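Local coordinates for protein CopC (Methylosinus trichosporium OB3b, PDB 5ICU) that binds copper(II) and, as a small periplasmic beta-sandwich protein of the CopC family, probably serves in copper homeostasis, at residues A[10-15]-A[90-95]. Residues are numbered along the deposited sequence; the frame is centred on the assembly and turned at random.
Sequences SAKDHV and KYEFTV
Residues 10-15, a type II beta turn leading into the short edge strand 14-15, add to strand 86-95 in parallel at the outer edge of the mixed sheet in this cupredoxin-like beta sandwich. H14 pairs with T94 and V15 with V95, the backbone bonds running from T94 N to D13 O and from V15 N to T94 O (2.9 Å each). Two residues back along strand 86-95, E92 O takes the N-H of K12 at an N to O distance of 2.8 Å, the donor tilted 23° from the carbonyl plane. That turn, S10 to D13, is closed by its own D13 N to S10 O bond and tied again by D13 OD2, which accepts the N-H of S10 at 2.7 Å from well above the carboxylate plane.

Inward, V15 sets CG2 against V95 CG2 and, more loosely, the F93 ring, whose further neighbours include P9 and L68. At the turn, A11 CB rests on Y91 CB at 3.7 Å, while the Y91 ring, with CG held between its own N and carbonyl carbon (chi1 65°), runs on past A11 N and the S10 carbonyl carbon toward strand 21-26 of the facing sheet.

On the face with H14 and T94 the contacts are mainly polar. E92, its chain turned about CB-CG (chi2 -95°), carries its carboxylate forward along the strand toward T94, whose OG1 donates to OE2 on the syn side. A water lies between E92 OE1 and D13 O, 3.3 Å from D13 O; its contact to OE1 is short enough to be doubtful. The H14 ring, its ND1 hydrogen-bonded to D96, lies alongside T94 and takes a CH-pi contact over one face, with T94 CB 3.8 Å from the ring centroid.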
ATOM      1  N   SER A  10       5.934  -5.999   0.714  1.00 12.33           N
ATOM      2  CA  SER A  10       4.859  -6.918   1.125  1.00 13.16           C
ATOM      3  C   SER A  10       4.902  -7.227   2.608  1.00 12.40           C
ATOM      4  O   SER A  10       5.750  -6.715   3.335  1.00 12.00           O
ATOM      5  CB  SER A  10       4.769  -8.190   0.280  1.00 14.47           C
ATOM      6  OG  SER A  10       5.951  -8.903   0.489  1.00 15.36           O
ATOM      7  N   ALA A  11       3.915  -7.993   3.042  1.00 11.87           N
ATOM      8  CA  ALA A  11       3.684  -8.296   4.438  1.00 11.50           C
ATOM      9  C   ALA A  11       4.952  -8.815   5.089  1.00 11.93           C
ATOM     10  O   ALA A  11       5.590  -9.767   4.616  1.00 11.38           O
ATOM     11  CB  ALA A  11       2.586  -9.330   4.596  1.00 11.91           C
ATOM     12  N   LYS A  12       5.273  -8.165   6.202  1.00 12.19           N
ATOM     13  CA  LYS A  12       6.405  -8.470   7.080  1.00 13.73           C
ATOM     14  C   LYS A  12       7.785  -8.184   6.479  1.00 13.74           C
ATOM     15  O   LYS A  12       8.804  -8.543   7.070  1.00 14.44           O
ATOM     16  CB  LYS A  12       6.260  -9.875   7.698  1.00 15.03           C
ATOM     17  CG  LYS A  12       4.973  -9.943   8.528  1.00 16.92           C
ATOM     18  CD  LYS A  12       4.589 -11.264   9.091  1.00 19.03           C
ATOM     19  CE  LYS A  12       3.360 -11.105   9.978  1.00 20.09           C
ATOM     20  NZ  LYS A  12       2.795 -12.425  10.383  1.00 21.71           N
ATOM     21  N   ASP A  13       7.834  -7.486   5.341  1.00 13.55           N
ATOM     22  CA  ASP A  13       9.120  -7.096   4.737  1.00 13.77           C
ATOM     23  C   ASP A  13       9.785  -6.051   5.610  1.00 12.95           C
ATOM     24  O   ASP A  13       9.142  -5.220   6.229  1.00 12.38           O
ATOM     25  CB  ASP A  13       8.973  -6.470   3.338  1.00 15.05           C
ATOM     26  CG  ASP A  13       8.728  -7.495   2.234  1.00 16.61           C
ATOM     27  OD1 ASP A  13       8.840  -8.750   2.419  1.00 19.23           O
ATOM     28  OD2 ASP A  13       8.454  -7.009   1.112  1.00 18.11           O
ATOM     29  N   HIS A  14      11.109  -6.133   5.614  1.00 12.81           N
ATOM     30  CA  HIS A  14      11.958  -5.030   6.030  1.00 12.73           C
ATOM     31  C   HIS A  14      12.594  -4.445   4.810  1.00 12.90           C
ATOM     32  O   HIS A  14      13.201  -5.187   4.017  1.00 14.13           O
ATOM     33  CB  HIS A  14      13.040  -5.537   6.958  1.00 13.16           C
ATOM     34  CG  HIS A  14      12.529  -5.890   8.306  1.00 13.43           C
ATOM     35  ND1 HIS A  14      12.884  -5.213   9.450  1.00 13.87           N
ATOM     36  CD2 HIS A  14      11.628  -6.814   8.695  1.00 14.09           C
ATOM     37  CE1 HIS A  14      12.257  -5.725  10.487  1.00 14.44           C
ATOM     38  NE2 HIS A  14      11.472  -6.696  10.048  1.00 14.68           N
ATOM     39  N   VAL A  15      12.544  -3.128   4.685  1.00 12.10           N
ATOM     40  CA  VAL A  15      13.134  -2.409   3.572  1.00 12.17           C
ATOM     41  C   VAL A  15      14.220  -1.535   4.173  1.00 11.91           C
ATOM     42  O   VAL A  15      14.116  -1.097   5.310  1.00 11.98           O
ATOM     43  CB  VAL A  15      12.115  -1.621   2.716  1.00 12.10           C
ATOM     44  CG1 VAL A  15      11.131  -2.610   2.086  1.00 12.30           C
ATOM     45  CG2 VAL A  15      11.387  -0.562   3.523  1.00 11.46           C
ATOM     46  N   LYS A  90      -4.963  -5.485   4.730  1.00  4.69           N
ATOM     47  CA  LYS A  90      -3.964  -4.755   5.491  1.00  4.76           C
ATOM     48  C   LYS A  90      -2.750  -5.638   5.764  1.00  4.96           C
ATOM     49  O   LYS A  90      -2.897  -6.839   5.895  1.00  4.92           O
ATOM     50  CB  LYS A  90      -4.523  -4.167   6.785  1.00  4.81           C
ATOM     51  CG  LYS A  90      -5.006  -5.166   7.837  1.00  5.03           C
ATOM     52  CD  LYS A  90      -6.341  -5.805   7.477  1.00  5.14           C
ATOM     53  CE  LYS A  90      -6.938  -6.579   8.612  1.00  5.43           C
ATOM     54  NZ  LYS A  90      -8.181  -7.263   8.184  1.00  5.50           N
ATOM     55  N   TYR A  91      -1.597  -5.010   5.843  1.00  5.27           N
ATOM     56  CA  TYR A  91      -0.376  -5.727   6.228  1.00  5.68           C
ATOM     57  C   TYR A  91       0.656  -4.771   6.777  1.00  6.06           C
ATOM     58  O   TYR A  91       0.533  -3.579   6.575  1.00  5.69           O
ATOM     59  CB  TYR A  91       0.192  -6.515   5.041  1.00  5.92           C
ATOM     60  CG  TYR A  91       0.674  -5.635   3.877  1.00  6.07           C
ATOM     61  CD1 TYR A  91       1.977  -5.120   3.850  1.00  6.25           C
ATOM     62  CD2 TYR A  91      -0.146  -5.318   2.788  1.00  6.22           C
ATOM     63  CE1 TYR A  91       2.399  -4.300   2.800  1.00  6.52           C
ATOM     64  CE2 TYR A  91       0.276  -4.529   1.758  1.00  6.66           C
ATOM     65  CZ  TYR A  91       1.562  -4.029   1.750  1.00  6.63           C
ATOM     66  OH  TYR A  91       2.005  -3.253   0.702  1.00  7.64           O
ATOM     67  N   GLU A  92       1.658  -5.309   7.457  1.00  7.22           N
ATOM     68  CA  GLU A  92       2.693  -4.511   8.084  1.00  8.25           C
ATOM     69  C   GLU A  92       3.986  -4.610   7.295  1.00  8.34           C
ATOM     70  O   GLU A  92       4.253  -5.619   6.650  1.00  8.76           O
ATOM     71  CB  GLU A  92       2.897  -4.991   9.519  1.00  9.34           C
ATOM     72  CG  GLU A  92       3.903  -4.228  10.368  1.00 10.70           C
ATOM     73  CD  GLU A  92       5.310  -4.798  10.411  0.50 11.53           C
ATOM     74  OE1 GLU A  92       5.547  -5.982  10.079  0.50 12.95           O
ATOM     75  OE2 GLU A  92       6.215  -4.045  10.795  0.50 12.09           O
ATOM     76  N   PHE A  93       4.792  -3.552   7.355  1.00  8.26           N
ATOM     77  CA  PHE A  93       6.197  -3.625   6.888  1.00  8.51           C
ATOM     78  C   PHE A  93       7.017  -2.701   7.755  1.00  8.68           C
ATOM     79  O   PHE A  93       6.481  -1.867   8.439  1.00  8.78           O
ATOM     80  CB  PHE A  93       6.356  -3.316   5.404  1.00  8.55           C
ATOM     81  CG  PHE A  93       6.197  -1.873   5.059  1.00  8.43           C
ATOM     82  CD1 PHE A  93       4.967  -1.337   4.821  1.00  8.54           C
ATOM     83  CD2 PHE A  93       7.316  -1.028   4.970  1.00  8.79           C
ATOM     84  CE1 PHE A  93       4.821  -0.008   4.492  1.00  8.44           C
ATOM     85  CE2 PHE A  93       7.178   0.292   4.650  1.00  8.60           C
ATOM     86  CZ  PHE A  93       5.936   0.829   4.408  1.00  8.67           C
ATOM     87  N   THR A  94       8.337  -2.892   7.716  1.00  8.93           N
ATOM     88  CA  THR A  94       9.258  -2.099   8.531  1.00  8.98           C
ATOM     89  C   THR A  94      10.301  -1.427   7.675  1.00  8.56           C
ATOM     90  O   THR A  94      10.854  -2.043   6.758  1.00  8.61           O
ATOM     91  CB  THR A  94       9.945  -2.991   9.574  1.00  9.59           C
ATOM     92  OG1 THR A  94       8.959  -3.578  10.447  1.00 10.59           O
ATOM     93  CG2 THR A  94      10.888  -2.146  10.425  1.00 10.10           C
ATOM     94  N   VAL A  95      10.508  -0.138   7.959  1.00  8.19           N
ATOM     95  CA  VAL A  95      11.630   0.641   7.392  1.00  8.29           C
ATOM     96  C   VAL A  95      12.761   0.531   8.384  1.00  8.32           C
ATOM     97  O   VAL A  95      12.671   1.020   9.494  1.00  8.19           O
ATOM     98  CB  VAL A  95      11.233   2.105   7.165  1.00  8.19           C
ATOM     99  CG1 VAL A  95      12.395   2.904   6.608  1.00  8.55           C
ATOM    100  CG2 VAL A  95      10.032   2.192   6.211  1.00  8.20           C
TER
HETATM  101  O   HOH W   1       7.875  -5.899   9.172  1.00 19.69           O